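Local coordinates for protein putative NADH-flavin reductase (Lactobacillus casei ATCC 334, PDB 3H2S) that binds NADPH in a Rossmann-type fold and probably works as an NAD(P)H-dependent oxidoreductase, at residues A29-P34 and V45-K50; E51-T56 and L83-H88; I154-S159 and I210-A215. One frame throughout, in Å; residues are numbered along the deposited sequence.

How the contacts relate
The three contacts come in series along one Rossmann-type domain, which holds its dinucleotide with pieces drawn from far along the chain. Contact 1 pairs strands 26-31 and 46-49 at one end of the mixed sheet; contact 2 follows at once, setting the turn after strand 46-49 against helix 80-91. Their centres are about 15 Å apart, yet they touch, chiefly where L48 and K50 meet L55. Contact 3 joins strands 153-158 and 209-214 further across the same sheet, with its centre about 26 Å from that of contact 1 and about 23 Å from that of contact 2. NADPH spans the set: contacts 1 and 2 hold its adenosine end, and P158 and S159 of contact 3 also touch it.

Contact 1: A29-P34 and V45-K50; sequences AVVRDP and VATLVK. With NDP (NADPH dihydro-nicotinamide-adenine-dinucleotide phosphate), chain C.
V31 tucks CG2 between its own backbone N and carbonyl carbon (chi1 -56°), while V49 sets its CG2 opposite the carbonyl carbon; these rotations bring the two methyls together across the strands, CG2 of V31 to CG2 of V49 at 3.9 Å. The same V49 methyl also meets CG of P34, the two side chains crossing at about a right angle. A29, V31, T47 and V49 share this face of the sheet, over which helix 34-40 packs through A37. V30 and L48 point to the other face.

Between the two faces runs a parallel ladder in which A29 N donates to A46 O, L48 N to A29 O and V31 N to L48 O. Its last rung is longer and more bent, K50 N to V31 O at 3.2 Å and 138°. CA-H groups of T47, V30 and V49 add contacts to the carbonyls of A29, L48 and V31.

Where strand 26-31 ends, R32 runs extended from CG to NE toward the cofactor. NE donates to O2X of NADPH at 3.0 Å, and NH2 donates almost perfectly straight to O3X of the same 2'-phosphate at 2.9 Å. The phosphorus lies at the guanidinium edge, in its plane, while one guanidinium face rests over adenine C5A. D33, the N-cap of helix 34-40, salt-bridges K36, another cofactor-binding residue. In this beta-alpha-beta unit, two N-H groups thus read a phosphate that NADH lacks, and the positive charge probably offsets the phosphate's, consistent with a preference for NADPH.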
# COMPACT_ATOMS: atom_id res chain seq x y z
N ALA A 29 -11.77 4.24 -20.32
CA ALA A 29 -12.51 4.58 -19.10
C ALA A 29 -12.80 3.31 -18.33
O ALA A 29 -13.47 2.41 -18.83
CB ALA A 29 -13.81 5.26 -19.45
N VAL A 30 -12.21 3.19 -17.15
CA VAL A 30 -12.48 2.07 -16.27
C VAL A 30 -13.69 2.42 -15.42
O VAL A 30 -13.66 3.39 -14.66
CB VAL A 30 -11.27 1.80 -15.36
CG1 VAL A 30 -11.53 0.58 -14.46
CG2 VAL A 30 -10.01 1.61 -16.22
N VAL A 31 -14.74 1.62 -15.54
CA VAL A 31 -16.04 1.99 -14.97
C VAL A 31 -16.71 0.78 -14.31
O VAL A 31 -16.30 -0.36 -14.54
CB VAL A 31 -16.99 2.57 -16.05
CG1 VAL A 31 -16.33 3.78 -16.75
CG2 VAL A 31 -17.37 1.50 -17.09
N ARG A 32 -17.70 1.04 -13.47
CA ARG A 32 -18.55 -0.03 -12.97
C ARG A 32 -19.97 0.10 -13.50
O ARG A 32 -20.74 -0.84 -13.46
CB ARG A 32 -18.54 -0.05 -11.45
CG ARG A 32 -18.92 1.28 -10.82
CD ARG A 32 -18.95 1.17 -9.31
NE ARG A 32 -19.32 2.44 -8.71
CZ ARG A 32 -19.43 2.66 -7.40
NH1 ARG A 32 -19.23 1.66 -6.55
NH2 ARG A 32 -19.78 3.86 -6.96
N ASP A 33 -20.26 1.26 -14.08
CA ASP A 33 -21.63 1.61 -14.48
C ASP A 33 -21.67 1.99 -15.96
O ASP A 33 -21.50 3.16 -16.31
CB ASP A 33 -22.12 2.79 -13.62
CG ASP A 33 -23.57 3.15 -13.88
OD1 ASP A 33 -24.07 2.87 -14.99
OD2 ASP A 33 -24.20 3.74 -12.97
N PRO A 34 -21.88 1.00 -16.83
CA PRO A 34 -21.95 1.20 -18.29
C PRO A 34 -22.93 2.29 -18.72
O PRO A 34 -22.61 3.08 -19.61
CB PRO A 34 -22.40 -0.16 -18.82
CG PRO A 34 -21.96 -1.14 -17.79
CD PRO A 34 -22.02 -0.42 -16.46
N VAL A 45 -16.44 6.46 -26.30
CA VAL A 45 -15.31 6.32 -25.39
C VAL A 45 -15.14 4.86 -24.99
O VAL A 45 -16.07 4.23 -24.50
CB VAL A 45 -15.52 7.18 -24.12
CG1 VAL A 45 -14.38 6.96 -23.13
CG2 VAL A 45 -15.62 8.65 -24.50
N ALA A 46 -13.95 4.32 -25.19
CA ALA A 46 -13.69 2.91 -24.91
C ALA A 46 -13.76 2.64 -23.42
O ALA A 46 -13.39 3.49 -22.61
CB ALA A 46 -12.35 2.47 -25.49
N THR A 47 -14.27 1.48 -23.06
CA THR A 47 -14.68 1.22 -21.69
C THR A 47 -14.03 -0.09 -21.22
O THR A 47 -13.85 -1.02 -22.01
CB THR A 47 -16.24 1.14 -21.66
OG1 THR A 47 -16.78 2.29 -21.00
CG2 THR A 47 -16.74 -0.11 -21.07
N LEU A 48 -13.56 -0.12 -19.98
CA LEU A 48 -13.28 -1.39 -19.31
C LEU A 48 -14.09 -1.51 -18.02
O LEU A 48 -13.95 -0.70 -17.11
CB LEU A 48 -11.78 -1.51 -19.00
CG LEU A 48 -11.40 -2.71 -18.12
CD1 LEU A 48 -11.64 -4.04 -18.87
CD2 LEU A 48 -9.94 -2.57 -17.69
N VAL A 49 -15.04 -2.45 -18.01
CA VAL A 49 -15.94 -2.61 -16.87
C VAL A 49 -15.35 -3.61 -15.90
O VAL A 49 -15.45 -4.83 -16.11
CB VAL A 49 -17.37 -3.08 -17.29
CG1 VAL A 49 -18.28 -3.19 -16.07
CG2 VAL A 49 -17.98 -2.12 -18.29
N LYS A 50 -14.67 -3.10 -14.89
CA LYS A 50 -13.91 -3.93 -13.97
C LYS A 50 -13.70 -3.18 -12.67
O LYS A 50 -13.53 -1.96 -12.66
CB LYS A 50 -12.56 -4.29 -14.59
CG LYS A 50 -11.79 -5.34 -13.80
CD LYS A 50 -10.45 -5.62 -14.46
CE LYS A 50 -10.53 -6.82 -15.35
NZ LYS A 50 -9.24 -7.58 -15.37
PA NDP C . -16.75 11.32 -7.57
O1A NDP C . -17.50 11.13 -6.22
O2A NDP C . -17.40 12.13 -8.63
O5B NDP C . -16.72 9.67 -7.95
C5B NDP C . -15.36 9.29 -8.27
C4B NDP C . -15.34 7.90 -9.03
O4B NDP C . -15.21 6.88 -8.06
C3B NDP C . -16.69 7.60 -9.77
O3B NDP C . -16.34 7.31 -11.09
C2B NDP C . -17.21 6.31 -9.01
O2B NDP C . -17.94 5.40 -9.75
C1B NDP C . -15.83 5.73 -8.56
N9A NDP C . -16.00 4.81 -7.43
C8A NDP C . -16.42 5.20 -6.13
N7A NDP C . -16.47 4.19 -5.26
C5A NDP C . -16.02 3.08 -6.01
C6A NDP C . -15.83 1.74 -5.61
N6A NDP C . -16.15 1.39 -4.33
N1A NDP C . -15.64 0.79 -6.59
C2A NDP C . -15.32 1.25 -7.84
N3A NDP C . -15.27 2.54 -8.29
C4A NDP C . -15.71 3.44 -7.35
O3 NDP C . -15.49 12.08 -7.01
PN NDP C . -14.67 13.46 -7.27
O1N NDP C . -14.45 13.62 -8.79
O2N NDP C . -15.57 14.51 -6.69
O5D NDP C . -13.19 13.41 -6.58
C5D NDP C . -12.04 12.96 -7.29
C4D NDP C . -10.84 13.10 -6.34
O4D NDP C . -10.89 14.43 -5.84
C3D NDP C . -10.77 12.14 -5.11
O3D NDP C . -9.46 11.83 -4.82
C2D NDP C . -11.45 13.03 -4.01
O2D NDP C . -10.99 12.70 -2.72
C1D NDP C . -10.84 14.41 -4.43
N1N NDP C . -11.51 15.53 -3.76
C2N NDP C . -10.71 16.27 -2.80
C3N NDP C . -11.50 17.27 -1.95
C7N NDP C . -10.57 18.32 -1.39
O7N NDP C . -9.46 18.00 -0.97
N7N NDP C . -11.05 19.61 -1.21
C4N NDP C . -12.80 17.82 -2.48
C5N NDP C . -13.65 16.83 -3.24
C6N NDP C . -12.94 15.70 -3.95
P2B NDP C . -19.51 5.68 -10.07
O1X NDP C . -19.62 6.85 -11.11
O2X NDP C . -20.02 4.42 -10.88
O3X NDP C . -20.31 5.97 -8.84

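Contact 2: E51-T56 and L83-H88; sequences EPLVLT and LDFATH. With NDP (NADPH dihydro-nicotinamide-adenine-dinucleotide phosphate), chain C.
H88 reaches from helix 80-91 to the turn that follows strand 46-49 of the Rossmann fold, and its NE2 donates to L55 O at 2.8 Å. This carbonyl sits at the edge of the imidazole, close to the ring plane, although the N-H points somewhat off the oxygen at 152°. CG of H88 stands anti to the backbone N (chi1 -175°), which carries the ring across to the 3-10 segment 52-54. There the CA of L53 lies over the ring face as a CH-pi contact, 4.2 Å from the H88 centroid. L53 O also sits above the ring but is wrongly angled to bond with NE2. The imidazole is therefore held both at its edge and over a face by backbone atoms of a single tight turn.

The apolar half of the contact lies beside it. CD1 of L53 touches CD1 of F85 at 3.6 Å, the two side chains meeting at about a right angle, and the same methyl reaches back to CB of H88. P52 lies alongside F85, pointing the same way, its CB 3.8 Å from F85 CD1.

In the next shell, a water donates to F85 O and, weakly, to P52 O, bridging helix and turn. V54 N bonds to E51 O and helps shape the turn, while T56 caps the following helix 57-60. On the helix side, D84 forms a salt bridge with R94 of the second subunit, linking this region to the dimer interface. L70 packs on both P52 and F85. P52 and F85 together border the adenine of NADPH: CD of P52 approaches C2A, and CZ of F85 meets C6A with the ring's edge at 3.9 Å.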
# COMPACT_ATOMS: atom_id res chain seq x y z
N GLU A 51 -13.78 -3.91 -11.56
CA GLU A 51 -13.40 -3.36 -10.26
C GLU A 51 -11.94 -2.91 -10.26
O GLU A 51 -11.06 -3.64 -10.71
CB GLU A 51 -13.62 -4.41 -9.17
CG GLU A 51 -15.07 -4.82 -9.00
CD GLU A 51 -15.23 -5.96 -8.00
OE1 GLU A 51 -14.21 -6.56 -7.60
OE2 GLU A 51 -16.38 -6.25 -7.62
N PRO A 52 -11.67 -1.68 -9.80
CA PRO A 52 -10.29 -1.19 -9.85
C PRO A 52 -9.32 -2.11 -9.12
O PRO A 52 -8.21 -2.30 -9.59
CB PRO A 52 -10.38 0.16 -9.14
CG PRO A 52 -11.77 0.63 -9.42
CD PRO A 52 -12.63 -0.63 -9.45
N LEU A 53 -9.76 -2.76 -8.05
CA LEU A 53 -8.85 -3.57 -7.23
C LEU A 53 -8.55 -4.90 -7.91
O LEU A 53 -7.80 -5.73 -7.40
CB LEU A 53 -9.44 -3.81 -5.83
CG LEU A 53 -8.93 -3.01 -4.63
CD1 LEU A 53 -8.04 -1.84 -4.97
CD2 LEU A 53 -10.04 -2.62 -3.70
N VAL A 54 -9.16 -5.11 -9.07
CA VAL A 54 -8.99 -6.38 -9.79
C VAL A 54 -8.32 -6.16 -11.15
O VAL A 54 -7.99 -7.12 -11.84
CB VAL A 54 -10.35 -7.10 -9.92
CG1 VAL A 54 -10.52 -7.77 -11.26
CG2 VAL A 54 -10.53 -8.06 -8.75
N LEU A 55 -7.99 -4.91 -11.44
CA LEU A 55 -7.15 -4.59 -12.59
C LEU A 55 -5.82 -5.35 -12.56
O LEU A 55 -5.24 -5.56 -11.49
CB LEU A 55 -6.88 -3.09 -12.68
CG LEU A 55 -8.06 -2.19 -13.04
CD1 LEU A 55 -7.66 -0.73 -12.82
CD2 LEU A 55 -8.49 -2.42 -14.49
N THR A 56 -5.39 -5.83 -13.73
CA THR A 56 -4.16 -6.63 -13.83
C THR A 56 -3.10 -5.86 -14.60
O THR A 56 -3.39 -4.87 -15.26
CB THR A 56 -4.42 -7.95 -14.59
OG1 THR A 56 -4.83 -7.65 -15.92
CG2 THR A 56 -5.51 -8.76 -13.89
N LEU A 83 -6.63 4.61 -0.15
CA LEU A 83 -5.34 3.96 -0.03
C LEU A 83 -5.22 2.68 -0.88
O LEU A 83 -4.27 2.54 -1.66
CB LEU A 83 -5.05 3.66 1.44
CG LEU A 83 -3.70 3.02 1.79
CD1 LEU A 83 -2.51 3.87 1.27
CD2 LEU A 83 -3.61 2.83 3.30
N ASP A 84 -6.19 1.77 -0.74
CA ASP A 84 -6.15 0.49 -1.45
C ASP A 84 -6.10 0.63 -2.97
O ASP A 84 -5.38 -0.10 -3.64
CB ASP A 84 -7.34 -0.39 -1.03
CG ASP A 84 -7.20 -0.96 0.38
OD1 ASP A 84 -6.09 -0.92 0.97
OD2 ASP A 84 -8.23 -1.42 0.92
N PHE A 85 -6.90 1.54 -3.53
CA PHE A 85 -6.84 1.72 -4.99
C PHE A 85 -5.41 2.13 -5.40
O PHE A 85 -4.92 1.72 -6.45
CB PHE A 85 -7.81 2.82 -5.44
CG PHE A 85 -9.26 2.51 -5.19
CD1 PHE A 85 -9.80 1.28 -5.54
CD2 PHE A 85 -10.13 3.53 -4.83
CE1 PHE A 85 -11.17 1.06 -5.49
CE2 PHE A 85 -11.51 3.31 -4.77
CZ PHE A 85 -12.01 2.05 -5.06
N ALA A 86 -4.82 3.07 -4.65
CA ALA A 86 -3.49 3.57 -5.00
C ALA A 86 -2.41 2.50 -4.87
O ALA A 86 -1.52 2.41 -5.72
CB ALA A 86 -3.14 4.81 -4.15
N THR A 87 -2.41 1.77 -3.75
CA THR A 87 -1.40 0.72 -3.55
C THR A 87 -1.53 -0.32 -4.66
O THR A 87 -0.53 -0.86 -5.12
CB THR A 87 -1.53 0.02 -2.18
OG1 THR A 87 -2.78 -0.68 -2.09
CG2 THR A 87 -1.42 1.04 -1.00
N HIS A 88 -2.77 -0.63 -5.05
CA HIS A 88 -2.97 -1.62 -6.11
C HIS A 88 -2.41 -1.09 -7.43
O HIS A 88 -1.73 -1.82 -8.16
CB HIS A 88 -4.46 -1.97 -6.27
CG HIS A 88 -4.70 -3.07 -7.25
ND1 HIS A 88 -4.12 -4.32 -7.11
CD2 HIS A 88 -5.27 -3.06 -8.48
CE1 HIS A 88 -4.43 -5.06 -8.17
NE2 HIS A 88 -5.09 -4.31 -9.02
PA NDP C . -16.75 11.32 -7.57
O1A NDP C . -17.50 11.13 -6.22
O2A NDP C . -17.40 12.13 -8.63
O5B NDP C . -16.72 9.67 -7.95
C5B NDP C . -15.36 9.29 -8.27
C4B NDP C . -15.34 7.90 -9.03
O4B NDP C . -15.21 6.88 -8.06
C3B NDP C . -16.69 7.60 -9.77
O3B NDP C . -16.34 7.31 -11.09
C2B NDP C . -17.21 6.31 -9.01
O2B NDP C . -17.94 5.40 -9.75
C1B NDP C . -15.83 5.73 -8.56
N9A NDP C . -16.00 4.81 -7.43
C8A NDP C . -16.42 5.20 -6.13
N7A NDP C . -16.47 4.19 -5.26
C5A NDP C . -16.02 3.08 -6.01
C6A NDP C . -15.83 1.74 -5.61
N6A NDP C . -16.15 1.39 -4.33
N1A NDP C . -15.64 0.79 -6.59
C2A NDP C . -15.32 1.25 -7.84
N3A NDP C . -15.27 2.54 -8.29
C4A NDP C . -15.71 3.44 -7.35
O3 NDP C . -15.49 12.08 -7.01
PN NDP C . -14.67 13.46 -7.27
O1N NDP C . -14.45 13.62 -8.79
O2N NDP C . -15.57 14.51 -6.69
O5D NDP C . -13.19 13.41 -6.58
C5D NDP C . -12.04 12.96 -7.29
C4D NDP C . -10.84 13.10 -6.34
O4D NDP C . -10.89 14.43 -5.84
C3D NDP C . -10.77 12.14 -5.11
O3D NDP C . -9.46 11.83 -4.82
C2D NDP C . -11.45 13.03 -4.01
O2D NDP C . -10.99 12.70 -2.72
C1D NDP C . -10.84 14.41 -4.43
N1N NDP C . -11.51 15.53 -3.76
C2N NDP C . -10.71 16.27 -2.80
C3N NDP C . -11.50 17.27 -1.95
C7N NDP C . -10.57 18.32 -1.39
O7N NDP C . -9.46 18.00 -0.97
N7N NDP C . -11.05 19.61 -1.21
C4N NDP C . -12.80 17.82 -2.48
C5N NDP C . -13.65 16.83 -3.24
C6N NDP C . -12.94 15.70 -3.95
P2B NDP C . -19.51 5.68 -10.07
O1X NDP C . -19.62 6.85 -11.11
O2X NDP C . -20.02 4.42 -10.88
O3X NDP C . -20.31 5.97 -8.84
O HOH W 1 -5.94 0.25 -9.10

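Contact 3: I154-S159 and I210-A215; sequences IGISPS and IVVRDA
Backbone bonds join S157 to I210 and V212 in parallel register. I210 N donates to G155 O, S157 N to I210 O at 2.9 Å, and V212 N to S157 O at 3.2 Å, this last approaching nearly along the C=O axis. CA-H groups of I156 and V211 lean on the carbonyls of I210 and S157.

Apolar packing fills the face shared by I156, I210 and V212. I156 sends its two branches to different partners: CG1 lies beside CG1 of I210 at 3.9 Å, while CG2 touches CG2 of V212, the two side chains meeting at a slant. M192 of helix 189-201 covers I156, P158 and V212.

Two serine hydroxyls add polar contacts. S157 OG is hydrogen-bonded to G105 O and to R209 NH1. S159 keeps OG beside its backbone N (chi1 -57°), from where it donates to V212 O at 2.8 Å, supplementing a weak bond from its own N to the same oxygen. With an alanine at S159, V212 O would probably be left with just that weak bond across the strands, and the segment touching NADPH would be less firmly tied to strand 209-214.

P158 and S159, at the C-terminal end of strand 153-158, touch NADPH at the C-terminal ends of the parallel strands, where Rossmann folds bind their dinucleotide.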
# COMPACT_ATOMS: atom_id res chain seq x y z
N ILE A 154 2.66 10.95 -9.95
CA ILE A 154 2.55 12.38 -9.77
C ILE A 154 1.33 12.64 -8.88
O ILE A 154 0.26 12.08 -9.11
CB ILE A 154 2.35 13.12 -11.11
CG1 ILE A 154 3.55 12.92 -12.05
CG2 ILE A 154 2.12 14.62 -10.89
CD1 ILE A 154 3.24 13.28 -13.50
N GLY A 155 1.51 13.42 -7.82
CA GLY A 155 0.39 13.78 -6.96
C GLY A 155 -0.10 15.19 -7.21
O GLY A 155 0.71 16.12 -7.39
N ILE A 156 -1.42 15.35 -7.32
CA ILE A 156 -2.01 16.67 -7.43
C ILE A 156 -3.16 16.83 -6.43
O ILE A 156 -4.15 16.08 -6.47
CB ILE A 156 -2.56 16.96 -8.85
CG1 ILE A 156 -1.48 16.72 -9.90
CG2 ILE A 156 -3.09 18.38 -8.93
CD1 ILE A 156 -1.97 16.91 -11.34
N SER A 157 -3.00 17.80 -5.54
CA SER A 157 -4.04 18.10 -4.56
C SER A 157 -4.88 19.24 -5.11
O SER A 157 -4.33 20.22 -5.64
CB SER A 157 -3.43 18.51 -3.22
OG SER A 157 -2.92 17.38 -2.53
N PRO A 158 -6.21 19.17 -4.89
CA PRO A 158 -7.09 20.29 -5.14
C PRO A 158 -6.88 21.37 -4.09
O PRO A 158 -6.36 21.10 -3.02
CB PRO A 158 -8.50 19.68 -5.02
CG PRO A 158 -8.31 18.19 -4.84
CD PRO A 158 -6.92 18.01 -4.32
N SER A 159 -7.39 22.56 -4.36
CA SER A 159 -7.65 23.54 -3.32
C SER A 159 -8.78 23.04 -2.42
O SER A 159 -9.44 22.05 -2.74
CB SER A 159 -8.05 24.86 -3.96
OG SER A 159 -7.05 25.30 -4.85
N ILE A 210 2.00 18.55 -6.39
CA ILE A 210 1.63 19.95 -6.56
C ILE A 210 0.18 20.21 -6.13
O ILE A 210 -0.58 19.27 -5.90
CB ILE A 210 1.86 20.42 -8.01
CG1 ILE A 210 1.07 19.54 -8.99
CG2 ILE A 210 3.38 20.42 -8.33
CD1 ILE A 210 0.99 20.13 -10.42
N VAL A 211 -0.15 21.48 -5.92
CA VAL A 211 -1.53 21.86 -5.61
C VAL A 211 -1.95 22.86 -6.68
O VAL A 211 -1.12 23.65 -7.13
CB VAL A 211 -1.64 22.53 -4.23
CG1 VAL A 211 -0.62 23.67 -4.09
CG2 VAL A 211 -3.05 23.04 -3.96
N VAL A 212 -3.22 22.86 -7.03
CA VAL A 212 -3.69 23.79 -8.06
C VAL A 212 -4.94 24.55 -7.63
O VAL A 212 -5.79 24.01 -6.93
CB VAL A 212 -3.93 23.08 -9.41
CG1 VAL A 212 -2.61 22.65 -10.01
CG2 VAL A 212 -4.83 21.87 -9.24
N ARG A 213 -5.04 25.82 -8.04
CA ARG A 213 -6.26 26.58 -7.85
C ARG A 213 -6.68 27.25 -9.16
O ARG A 213 -5.86 27.39 -10.08
CB ARG A 213 -6.08 27.65 -6.76
CG ARG A 213 -5.16 28.81 -7.17
CD ARG A 213 -5.27 29.95 -6.18
NE ARG A 213 -4.26 30.99 -6.38
CZ ARG A 213 -4.41 32.05 -7.18
NH1 ARG A 213 -5.48 32.16 -7.96
NH2 ARG A 213 -3.45 32.97 -7.25
N ASP A 214 -7.93 27.70 -9.21
CA ASP A 214 -8.40 28.49 -10.35
C ASP A 214 -7.60 29.78 -10.42
O ASP A 214 -7.37 30.43 -9.39
CB ASP A 214 -9.88 28.83 -10.19
CG ASP A 214 -10.79 27.62 -10.28
OD1 ASP A 214 -10.43 26.65 -10.98
OD2 ASP A 214 -11.89 27.68 -9.69
N ALA A 215 -7.29 30.21 -11.63
CA ALA A 215 -6.62 31.50 -11.84
C ALA A 215 -7.63 32.64 -11.73
O ALA A 215 -8.84 32.41 -11.66
CB ALA A 215 -5.94 31.54 -13.20